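Local coordinates for ABC transporter, substrate binding protein (Polyamine) (Agrobacterium tumefaciens, PDB 4EUO) that binds gamma-aminobutyric acid (GABA) in the periplasm as the selective solute-binding protein, probably delivering it to an ABC transporter, at residues N50-G61 and A225-N236; D2-Q13 and I30-Y40. All blocks are in the same frame, centred on the assembly; numbering follows the deposited sequence.

How the contacts relate
Contact 2 comes first along the chain: strand 3-6 leads into helix 10-28, and the return through strand 32-35 closes a short beta-alpha-beta loop with 16 residues between its segments. The chain then runs through helix 40-48 to strand 56-60, which pairs with the other edge of strand 3-6. Contact 1 opens there and closes only when 225-236 comes back, 164 residues later, so the two loops follow in series and neither encloses the other. With the pairing of 3-6 and 56-60 between them, they give four adjacent strands in one sheet, in the order 32-35, 3-6, 56-60, 225-229. Both contacts touch the bound GABA; Glu60 OE1 and Tyr40 OH, 2.7 Å apart, probably hydrogen-bond between them.

Contact 1: residues N50-G61 and A225-N236; sequences NGVTWDVVDVEG and ADSLVVPKGTKN. With ABU (gamma-amino-butanoic acid), chain E.
With chi1 of -180° Asp58 turns its CG away from the backbone N, while Asp226, at chi1 -84°, holds its CG beside its own N; the side chains cross at about a right angle, OD1 of Asp58 only 2.5 Å from OD2 of Asp226. One of the two acids probably carries a proton. Asp226 OD1 also takes a hydrogen bond from the amino nitrogen N of GABA at 2.8 Å, with a weak one to Asp226 OD2, and the ligand's positive charge would ease the crowding of acids, Glu60 among them. Trp8 NE1 donates to the same Asp58 OD1, and Ser98 and Gln16 bond to its OD2. Behind this site strands 56-60 and 225-229 run antiparallel. Val57 and Val59 form hydrogen-bonded pairs with Val229 and Ser227; Val59 CG1 packs at 3.8 Å on Val229 CG2. The pairing ends with Gly61 N donating to Ala225 O.

Toward the other end Pro231 CG packs 3.6 Å from Val57 CG2, and Val52 CG1 reaches Pro231 CB at 3.8 Å. Here the type II turn 231-234 brings Thr234 OG1 to Asp55 OD1 (2.7 Å), on the anti side of the carboxylate and 25° out of its plane. The same hydroxyl accepts from Asn236 N in an ST turn, and a water joins Asp55 OD1, Val52 O and Lys235 N. Strand 3-6 flanks strand 56-60 on the edge away from 225-229, strand 96-107 lies beyond 225-229, and helix 40-48 packs on Trp54 and Val59.

Contact 2: residues D2-Q13 and I30-Y40; sequences DLVFSSWGGTTQ and INVLQDGPTDY. With ABU (gamma-amino-butanoic acid), chain E.
Trp8 and Thr38 meet where a beta-alpha-beta unit, strand 3-6, helix 10-28 and strand 32-35, runs out into the GABA pocket. CB of Thr38 sits over one face of the indole in a CH-pi contact, 3.9 Å from the centroid of the six-membered ring and 15° off its normal; CG2 reaches Trp8 CZ2 at 3.8 Å. GABA lies over the opposite face, so the ring is clasped between protein and ligand. At its edge, in plane, stands Tyr40 OH, the partner of Glu60, 3.6 Å from Trp8 CZ2. A chi1 of -62° swings the indole back toward Thr38 although Trp8 leaves the backbone heading away; the Thr38 hydroxyl bonds to the backbone O of Asp58. Thr38 N donates to Ser7 O from above the carbonyl plane, just after the cis peptide before Pro37.

Leu33, within strand 32-35, reaches back to the N terminus: its CD1 lies 3.7 Å from Asp2 CB, among parallel strands whose bonds run from Leu3 N to Asn31 O through to Asp35 N and Phe5 O. Near the helix start Thr12 OG1 gives GABA O a hydrogen bond of 2.6 Å. The next residue, Gln13, uses NE2 twice, both acceptors near its amide plane: Gln34 OE1, met on a lone pair, and Asp35 O, each at 2.9 Å, the latter also gripped from its other face by Ser7 N.

Contact 1: residues N50-G61 and A225-N236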
loop_
_atom_site.group_PDB
_atom_site.type_symbol
_atom_site.label_atom_id
_atom_site.label_comp_id
_atom_site.label_asym_id
_atom_site.label_seq_id
_atom_site.Cartn_x
_atom_site.Cartn_y
_atom_site.Cartn_z
ATOM N N ASN A 50 9.146 -20.125 15.516
ATOM C CA ASN A 50 10.050 -19.413 16.403
ATOM C C ASN A 50 11.362 -19.150 15.667
ATOM O O ASN A 50 12.460 -19.263 16.226
ATOM C CB ASN A 50 10.260 -20.165 17.730
ATOM C CG ASN A 50 11.067 -19.388 18.727
ATOM O OD1 ASN A 50 11.736 -19.965 19.594
ATOM N ND2 ASN A 50 11.032 -18.071 18.647
ATOM N N GLY A 51 11.234 -18.759 14.403
ATOM C CA GLY A 51 12.363 -18.488 13.535
ATOM C C GLY A 51 12.214 -17.148 12.847
ATOM O O GLY A 51 12.427 -17.051 11.636
ATOM N N VAL A 52 11.851 -16.120 13.613
ATOM C CA VAL A 52 11.625 -14.811 13.009
ATOM C C VAL A 52 12.907 -14.276 12.440
ATOM O O VAL A 52 13.918 -14.177 13.152
ATOM C CB VAL A 52 10.982 -13.846 14.003
ATOM C CG1 VAL A 52 10.931 -12.435 13.423
ATOM C CG2 VAL A 52 9.589 -14.325 14.362
ATOM N N THR A 53 12.881 -13.949 11.158
ATOM C CA THR A 53 14.045 -13.378 10.503
ATOM C C THR A 53 13.763 -11.978 9.953
ATOM O O THR A 53 14.659 -11.352 9.402
ATOM C CB THR A 53 14.574 -14.306 9.432
ATOM O OG1 THR A 53 13.603 -14.452 8.414
ATOM C CG2 THR A 53 14.992 -15.664 10.001
ATOM N N TRP A 54 12.512 -11.519 10.045
ATOM C CA TRP A 54 12.132 -10.150 9.647
ATOM C C TRP A 54 11.871 -9.418 10.943
ATOM O O TRP A 54 10.977 -9.797 11.666
ATOM C CB TRP A 54 10.856 -10.189 8.802
ATOM C CG TRP A 54 10.966 -10.831 7.457
ATOM C CD1 TRP A 54 12.106 -11.220 6.803
ATOM C CD2 TRP A 54 9.870 -11.164 6.589
ATOM N NE1 TRP A 54 11.783 -11.748 5.567
ATOM C CE2 TRP A 54 10.416 -11.748 5.425
ATOM C CE3 TRP A 54 8.470 -11.052 6.699
ATOM C CZ2 TRP A 54 9.610 -12.193 4.362
ATOM C CZ3 TRP A 54 7.674 -11.481 5.637
ATOM C CH2 TRP A 54 8.245 -12.049 4.490
ATOM N N ASP A 55 12.646 -8.377 11.247
ATOM C CA ASP A 55 12.486 -7.646 12.513
ATOM C C ASP A 55 11.449 -6.524 12.446
ATOM O O ASP A 55 10.727 -6.294 13.403
ATOM C CB ASP A 55 13.858 -7.118 12.957
ATOM C CG ASP A 55 14.832 -8.261 13.131
ATOM O OD1 ASP A 55 14.494 -9.196 13.867
ATOM O OD2 ASP A 55 15.866 -8.255 12.449
ATOM N N VAL A 56 11.409 -5.852 11.301
ATOM C CA VAL A 56 10.410 -4.817 11.054
ATOM C C VAL A 56 9.846 -5.146 9.686
ATOM O O VAL A 56 10.591 -5.398 8.734
ATOM C CB VAL A 56 10.994 -3.394 11.099
ATOM C CG1 VAL A 56 9.936 -2.364 10.664
ATOM C CG2 VAL A 56 11.505 -3.060 12.512
ATOM N N VAL A 57 8.511 -5.165 9.601
ATOM C CA VAL A 57 7.852 -5.447 8.332
ATOM C C VAL A 57 6.902 -4.298 7.979
ATOM O O VAL A 57 6.119 -3.844 8.808
ATOM C CB VAL A 57 7.068 -6.775 8.395
ATOM C CG1 VAL A 57 6.526 -7.183 7.018
ATOM C CG2 VAL A 57 7.922 -7.935 8.947
ATOM N N ASP A 58 6.960 -3.892 6.719
ATOM C CA ASP A 58 5.992 -2.948 6.195
ATOM C C ASP A 58 4.819 -3.797 5.654
ATOM O O ASP A 58 4.988 -4.635 4.758
ATOM C CB ASP A 58 6.659 -2.131 5.091
ATOM C CG ASP A 58 5.753 -1.106 4.462
ATOM O OD1 ASP A 58 4.653 -1.490 4.019
ATOM O OD2 ASP A 58 6.132 0.067 4.435
ATOM N N VAL A 59 3.638 -3.574 6.248
ATOM C CA VAL A 59 2.444 -4.352 5.906
ATOM C C VAL A 59 1.298 -3.424 5.543
ATOM O O VAL A 59 1.339 -2.233 5.819
ATOM C CB VAL A 59 2.015 -5.266 7.099
ATOM C CG1 VAL A 59 3.098 -6.275 7.447
ATOM C CG2 VAL A 59 1.624 -4.435 8.321
ATOM N N GLU A 60 0.208 -4.002 5.007
ATOM C CA GLU A 60 -0.998 -3.215 4.785
ATOM C C GLU A 60 -1.681 -2.928 6.112
ATOM O O GLU A 60 -1.701 -3.803 7.005
ATOM C CB GLU A 60 -1.923 -3.966 3.821
ATOM C CG GLU A 60 -1.353 -3.911 2.398
ATOM C CD GLU A 60 -1.715 -5.085 1.506
ATOM O OE1 GLU A 60 -1.834 -6.227 1.993
ATOM O OE2 GLU A 60 -1.789 -4.868 0.279
ATOM N N GLY A 61 -2.289 -1.741 6.241
ATOM C CA GLY A 61 -2.875 -1.360 7.526
ATOM C C GLY A 61 -4.010 -2.238 8.012
ATOM O O GLY A 61 -4.195 -2.384 9.234
ATOM N N ALA A 225 -3.279 3.025 3.948
ATOM C CA ALA A 225 -1.951 3.258 4.477
ATOM C C ALA A 225 -1.306 1.950 4.790
ATOM O O ALA A 225 -1.984 0.973 5.130
ATOM C CB ALA A 225 -1.994 4.138 5.735
ATOM N N ASP A 226 0.021 1.932 4.706
ATOM C CA ASP A 226 0.791 0.800 5.207
ATOM C C ASP A 226 1.203 1.112 6.638
ATOM O O ASP A 226 1.193 2.280 7.077
ATOM C CB ASP A 226 2.023 0.519 4.364
ATOM C CG ASP A 226 1.751 -0.346 3.135
ATOM O OD1 ASP A 226 0.571 -0.524 2.766
ATOM O OD2 ASP A 226 2.737 -0.886 2.558
ATOM N N SER A 227 1.659 0.071 7.338
ATOM C CA SER A 227 2.072 0.150 8.720
ATOM C C SER A 227 3.402 -0.531 8.897
ATOM O O SER A 227 3.774 -1.398 8.101
ATOM C CB SER A 227 1.070 -0.594 9.588
ATOM O OG SER A 227 -0.237 -0.082 9.385
ATOM N N LEU A 228 4.085 -0.184 9.996
ATOM C CA LEU A 228 5.294 -0.919 10.420
ATOM C C LEU A 228 4.921 -1.733 11.636
ATOM O O LEU A 228 4.262 -1.242 12.560
ATOM C CB LEU A 228 6.446 0.015 10.765
ATOM C CG LEU A 228 6.911 0.892 9.625
ATOM C CD1 LEU A 228 8.063 1.772 10.067
ATOM C CD2 LEU A 228 7.327 0.067 8.370
ATOM N N VAL A 229 5.298 -3.034 11.589
ATOM C CA VAL A 229 5.047 -3.993 12.655
ATOM C C VAL A 229 6.294 -4.796 12.939
ATOM O O VAL A 229 7.238 -4.808 12.141
ATOM C CB VAL A 229 3.864 -4.918 12.311
ATOM C CG1 VAL A 229 2.595 -4.109 12.090
ATOM C CG2 VAL A 229 4.151 -5.793 11.086
ATOM N N VAL A 230 6.267 -5.466 14.102
ATOM C CA VAL A 230 7.388 -6.285 14.556
ATOM C C VAL A 230 6.882 -7.685 14.805
ATOM O O VAL A 230 6.089 -7.894 15.710
ATOM C CB VAL A 230 7.968 -5.675 15.848
ATOM C CG1 VAL A 230 9.107 -6.559 16.377
ATOM C CG2 VAL A 230 8.463 -4.261 15.617
ATOM N N PRO A 231 7.298 -8.668 13.993
ATOM C CA PRO A 231 6.786 -10.031 14.215
ATOM C C PRO A 231 7.112 -10.590 15.602
ATOM O O PRO A 231 8.232 -10.393 16.091
ATOM C CB PRO A 231 7.438 -10.850 13.105
ATOM C CG PRO A 231 7.704 -9.841 12.024
ATOM C CD PRO A 231 8.124 -8.590 12.786
ATOM N N LYS A 232 6.162 -11.299 16.191
ATOM C CA LYS A 232 6.318 -11.898 17.517
ATOM C C LYS A 232 7.439 -12.938 17.496
ATOM O O LYS A 232 7.379 -13.922 16.751
ATOM C CB LYS A 232 5.004 -12.560 17.914
ATOM C CG LYS A 232 5.043 -13.062 19.383
ATOM C CD LYS A 232 3.676 -13.125 20.028
ATOM C CE LYS A 232 3.759 -13.244 21.534
ATOM N NZ LYS A 232 4.026 -11.934 22.186
ATOM N N GLY A 233 8.451 -12.700 18.332
ATOM C CA GLY A 233 9.605 -13.593 18.401
ATOM C C GLY A 233 10.864 -13.066 17.762
ATOM O O GLY A 233 11.860 -13.790 17.689
ATOM N N THR A 234 10.858 -11.817 17.251
ATOM C CA THR A 234 12.073 -11.207 16.722
ATOM C C THR A 234 13.189 -11.350 17.770
ATOM O O THR A 234 12.914 -11.200 18.974
ATOM C CB THR A 234 11.870 -9.702 16.427
ATOM O OG1 THR A 234 13.140 -9.079 16.150
ATOM C CG2 THR A 234 11.175 -8.970 17.583
ATOM N N LYS A 235 14.422 -11.547 17.305
ATOM C CA LYS A 235 15.544 -11.640 18.254
ATOM C C LYS A 235 16.157 -10.262 18.447
ATOM O O LYS A 235 17.087 -10.099 19.247
ATOM C CB LYS A 235 16.591 -12.669 17.781
ATOM C CG LYS A 235 17.282 -12.379 16.459
ATOM C CD LYS A 235 18.498 -13.302 16.198
ATOM C CE LYS A 235 19.788 -12.844 16.869
ATOM N NZ LYS A 235 20.137 -11.414 16.583
ATOM N N ASN A 236 15.638 -9.252 17.697
ATOM C CA ASN A 236 16.147 -7.878 17.724
ATOM C C ASN A 236 15.015 -6.899 18.135
ATOM O O ASN A 236 14.855 -5.852 17.485
ATOM C CB ASN A 236 16.733 -7.525 16.339
ATOM C CG ASN A 236 17.818 -8.466 15.839
ATOM O OD1 ASN A 236 17.788 -9.014 14.706
ATOM N ND2 ASN A 236 18.830 -8.650 16.668
HETATM N N ABU E . 0.837 -1.760 0.311
HETATM C CD ABU E . 1.325 -0.668 -0.541
HETATM C CB ABU E . 2.665 -0.994 -1.153
HETATM C CG ABU E . 3.125 0.157 -1.980
HETATM C C ABU E . 4.396 -0.071 -2.771
HETATM O O ABU E . 4.647 0.758 -3.782
HETATM O OXT ABU E . 5.179 -1.105 -2.584
HETATM O O HOH W 1 14.665 -11.765 14.457
#

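Contact 2: residues D2-Q13 and I30-Y40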
loop_
_atom_site.group_PDB
_atom_site.type_symbol
_atom_site.label_atom_id
_atom_site.label_comp_id
_atom_site.label_asym_id
_atom_site.label_seq_id
_atom_site.Cartn_x
_atom_site.Cartn_y
_atom_site.Cartn_z
ATOM N N ASP A 2 22.576 -7.721 12.997
ATOM C CA ASP A 2 21.946 -6.864 11.996
ATOM C C ASP A 2 20.437 -6.902 12.128
ATOM O O ASP A 2 19.883 -7.941 12.510
ATOM C CB ASP A 2 22.319 -7.334 10.598
ATOM C CG ASP A 2 23.813 -7.358 10.345
ATOM O OD1 ASP A 2 24.508 -6.448 10.833
ATOM O OD2 ASP A 2 24.275 -8.270 9.634
ATOM N N LEU A 3 19.771 -5.808 11.746
ATOM C CA LEU A 3 18.308 -5.766 11.766
ATOM C C LEU A 3 17.828 -6.028 10.348
ATOM O O LEU A 3 18.417 -5.502 9.410
ATOM C CB LEU A 3 17.858 -4.371 12.227
ATOM C CG LEU A 3 16.367 -4.189 12.352
ATOM C CD1 LEU A 3 15.952 -4.207 13.770
ATOM C CD2 LEU A 3 15.924 -2.901 11.682
ATOM N N VAL A 4 16.743 -6.814 10.191
ATOM C CA VAL A 4 16.200 -7.111 8.876
ATOM C C VAL A 4 14.846 -6.396 8.696
ATOM O O VAL A 4 13.942 -6.563 9.518
ATOM C CB VAL A 4 16.046 -8.620 8.641
ATOM C CG1 VAL A 4 15.399 -8.892 7.288
ATOM C CG2 VAL A 4 17.399 -9.347 8.742
ATOM N N PHE A 5 14.753 -5.622 7.618
ATOM C CA PHE A 5 13.543 -4.896 7.228
ATOM C C PHE A 5 12.936 -5.517 6.007
ATOM O O PHE A 5 13.621 -5.673 5.007
ATOM C CB PHE A 5 13.888 -3.415 7.000
ATOM C CG PHE A 5 12.733 -2.586 6.475
ATOM C CD1 PHE A 5 11.622 -2.335 7.264
ATOM C CD2 PHE A 5 12.753 -2.084 5.189
ATOM C CE1 PHE A 5 10.556 -1.570 6.780
ATOM C CE2 PHE A 5 11.676 -1.322 4.707
ATOM C CZ PHE A 5 10.607 -1.057 5.517
ATOM N N SER A 6 11.654 -5.923 6.109
ATOM C CA SER A 6 10.934 -6.505 4.979
ATOM C C SER A 6 9.919 -5.518 4.444
ATOM O O SER A 6 9.154 -4.931 5.212
ATOM C CB SER A 6 10.195 -7.767 5.410
ATOM O OG SER A 6 9.390 -8.282 4.356
ATOM N N SER A 7 9.877 -5.369 3.130
ATOM C CA SER A 7 8.907 -4.480 2.485
ATOM C C SER A 7 8.513 -5.056 1.125
ATOM O O SER A 7 8.672 -6.259 0.892
ATOM C CB SER A 7 9.406 -3.034 2.471
ATOM O OG SER A 7 8.366 -2.168 2.044
ATOM N N TRP A 8 7.980 -4.222 0.238
ATOM C CA TRP A 8 7.297 -4.662 -0.941
ATOM C C TRP A 8 8.169 -4.754 -2.172
ATOM O O TRP A 8 7.649 -4.946 -3.274
ATOM C CB TRP A 8 6.082 -3.720 -1.154
ATOM C CG TRP A 8 5.135 -3.819 0.006
ATOM C CD1 TRP A 8 5.193 -3.117 1.179
ATOM C CD2 TRP A 8 4.065 -4.754 0.152
ATOM N NE1 TRP A 8 4.233 -3.568 2.050
ATOM C CE2 TRP A 8 3.533 -4.587 1.456
ATOM C CE3 TRP A 8 3.530 -5.762 -0.675
ATOM C CZ2 TRP A 8 2.446 -5.335 1.925
ATOM C CZ3 TRP A 8 2.473 -6.528 -0.190
ATOM C CH2 TRP A 8 1.923 -6.290 1.082
ATOM N N GLY A 9 9.472 -4.633 -1.976
ATOM C CA GLY A 9 10.435 -4.791 -3.051
ATOM C C GLY A 9 10.485 -3.623 -4.002
ATOM O O GLY A 9 9.750 -2.629 -3.873
ATOM N N GLY A 10 11.374 -3.768 -4.963
ATOM C CA GLY A 10 11.496 -2.843 -6.079
ATOM C C GLY A 10 11.733 -1.418 -5.678
ATOM O O GLY A 10 12.413 -1.133 -4.702
ATOM N N THR A 11 11.127 -0.525 -6.453
ATOM C CA THR A 11 11.355 0.906 -6.304
ATOM C C THR A 11 10.962 1.438 -4.977
ATOM O O THR A 11 11.619 2.319 -4.426
ATOM C CB THR A 11 10.779 1.674 -7.475
ATOM O OG1 THR A 11 9.419 1.270 -7.683
ATOM C CG2 THR A 11 11.571 1.439 -8.753
ATOM N N THR A 12 9.854 0.910 -4.402
ATOM C CA THR A 12 9.428 1.410 -3.088
ATOM C C THR A 12 10.415 1.024 -1.990
ATOM O O THR A 12 10.808 1.846 -1.169
ATOM C CB THR A 12 8.028 0.905 -2.768
ATOM O OG1 THR A 12 7.200 1.462 -3.807
ATOM C CG2 THR A 12 7.544 1.354 -1.384
ATOM N N GLN A 13 10.814 -0.249 -1.968
ATOM C CA GLN A 13 11.743 -0.675 -0.920
ATOM C C GLN A 13 13.121 -0.037 -1.112
ATOM O O GLN A 13 13.751 0.346 -0.109
ATOM C CB GLN A 13 11.803 -2.207 -0.840
ATOM C CG GLN A 13 12.609 -2.706 0.358
ATOM C CD GLN A 13 12.364 -4.151 0.639
ATOM O OE1 GLN A 13 11.432 -4.769 0.123
ATOM N NE2 GLN A 13 13.165 -4.681 1.552
ATOM N N ILE A 30 23.734 -0.025 14.179
ATOM C CA ILE A 30 23.137 -1.284 13.722
ATOM C C ILE A 30 22.924 -1.230 12.207
ATOM O O ILE A 30 22.323 -0.275 11.716
ATOM C CB ILE A 30 21.826 -1.615 14.503
ATOM C CG1 ILE A 30 22.104 -1.728 16.023
ATOM C CG2 ILE A 30 21.149 -2.899 13.962
ATOM C CD1 ILE A 30 20.905 -1.462 16.960
ATOM N N ASN A 31 23.426 -2.245 11.483
ATOM C CA ASN A 31 23.309 -2.381 10.036
ATOM C C ASN A 31 21.915 -2.927 9.697
ATOM O O ASN A 31 21.432 -3.857 10.352
ATOM C CB ASN A 31 24.410 -3.306 9.504
ATOM C CG ASN A 31 24.380 -3.666 8.035
ATOM O OD1 ASN A 31 24.632 -4.817 7.661
ATOM N ND2 ASN A 31 24.156 -2.695 7.156
ATOM N N VAL A 32 21.271 -2.331 8.679
ATOM C CA VAL A 32 19.953 -2.753 8.211
ATOM C C VAL A 32 20.118 -3.591 6.971
ATOM O O VAL A 32 20.748 -3.154 5.996
ATOM C CB VAL A 32 19.012 -1.551 7.937
ATOM C CG1 VAL A 32 17.653 -2.027 7.385
ATOM C CG2 VAL A 32 18.817 -0.715 9.190
ATOM N N LEU A 33 19.488 -4.774 6.963
ATOM C CA LEU A 33 19.480 -5.644 5.806
ATOM C C LEU A 33 18.066 -5.664 5.204
ATOM O O LEU A 33 17.094 -5.558 5.950
ATOM C CB LEU A 33 19.896 -7.066 6.199
ATOM C CG LEU A 33 21.293 -7.206 6.823
ATOM C CD1 LEU A 33 21.553 -8.646 7.209
ATOM C CD2 LEU A 33 22.388 -6.700 5.886
ATOM N N GLN A 34 17.968 -5.806 3.892
ATOM C CA GLN A 34 16.662 -5.807 3.225
ATOM C C GLN A 34 16.193 -7.207 2.947
ATOM O O GLN A 34 16.973 -8.037 2.464
ATOM C CB GLN A 34 16.726 -5.041 1.879
ATOM C CG GLN A 34 17.260 -3.610 1.978
ATOM C CD GLN A 34 16.338 -2.744 2.805
ATOM O OE1 GLN A 34 15.090 -2.887 2.751
ATOM N NE2 GLN A 34 16.897 -1.928 3.667
ATOM N N ASP A 35 14.909 -7.469 3.157
ATOM C CA ASP A 35 14.321 -8.720 2.764
ATOM C C ASP A 35 12.870 -8.502 2.306
ATOM O O ASP A 35 12.347 -7.381 2.310
ATOM C CB ASP A 35 14.440 -9.810 3.859
ATOM C CG ASP A 35 14.306 -11.262 3.365
ATOM O OD1 ASP A 35 14.248 -11.476 2.138
ATOM O OD2 ASP A 35 14.221 -12.166 4.209
ATOM N N GLY A 36 12.232 -9.576 1.892
ATOM C CA GLY A 36 10.879 -9.557 1.399
ATOM C C GLY A 36 10.761 -10.338 0.105
ATOM O O GLY A 36 11.641 -11.150 -0.225
ATOM N N PRO A 37 9.696 -10.110 -0.648
ATOM C CA PRO A 37 8.621 -9.144 -0.359
ATOM C C PRO A 37 7.723 -9.552 0.801
ATOM O O PRO A 37 7.538 -10.737 1.097
ATOM C CB PRO A 37 7.853 -9.090 -1.677
ATOM C CG PRO A 37 8.003 -10.511 -2.210
ATOM C CD PRO A 37 9.440 -10.851 -1.903
ATOM N N THR A 38 7.096 -8.557 1.437
ATOM C CA THR A 38 6.170 -8.846 2.512
ATOM C C THR A 38 5.196 -9.904 2.061
ATOM O O THR A 38 4.570 -9.781 1.002
ATOM C CB THR A 38 5.442 -7.593 2.933
ATOM O OG1 THR A 38 6.451 -6.738 3.473
ATOM C CG2 THR A 38 4.335 -7.857 3.986
ATOM N N ASP A 39 5.012 -10.920 2.888
ATOM C CA ASP A 39 4.141 -12.037 2.597
ATOM C C ASP A 39 3.594 -12.489 3.931
ATOM O O ASP A 39 4.375 -12.880 4.808
ATOM C CB ASP A 39 4.964 -13.124 1.898
ATOM C CG ASP A 39 4.180 -14.352 1.502
ATOM O OD1 ASP A 39 4.186 -14.690 0.292
ATOM O OD2 ASP A 39 3.557 -14.970 2.385
ATOM N N TYR A 40 2.270 -12.424 4.098
ATOM C CA TYR A 40 1.686 -12.720 5.384
ATOM C C TYR A 40 1.780 -14.185 5.753
ATOM O O TYR A 40 1.897 -14.494 6.953
ATOM C CB TYR A 40 0.249 -12.205 5.445
ATOM C CG TYR A 40 0.133 -10.738 5.063
ATOM C CD1 TYR A 40 1.004 -9.782 5.587
ATOM C CD2 TYR A 40 -0.882 -10.301 4.225
ATOM C CE1 TYR A 40 0.904 -8.435 5.229
ATOM C CE2 TYR A 40 -0.993 -8.970 3.857
ATOM C CZ TYR A 40 -0.106 -8.040 4.370
ATOM O OH TYR A 40 -0.159 -6.719 4.021
HETATM N N ABU E . 0.837 -1.760 0.311
HETATM C CD ABU E . 1.325 -0.668 -0.541
HETATM C CB ABU E . 2.665 -0.994 -1.153
HETATM C CG ABU E . 3.125 0.157 -1.980
HETATM C C ABU E . 4.396 -0.071 -2.771
HETATM O O ABU E . 4.647 0.758 -3.782
HETATM O OXT ABU E . 5.179 -1.105 -2.584
HETATM O O HOH W 2 24.487 -4.602 12.905
HETATM O O HOH W 3 13.897 -0.575 2.577
#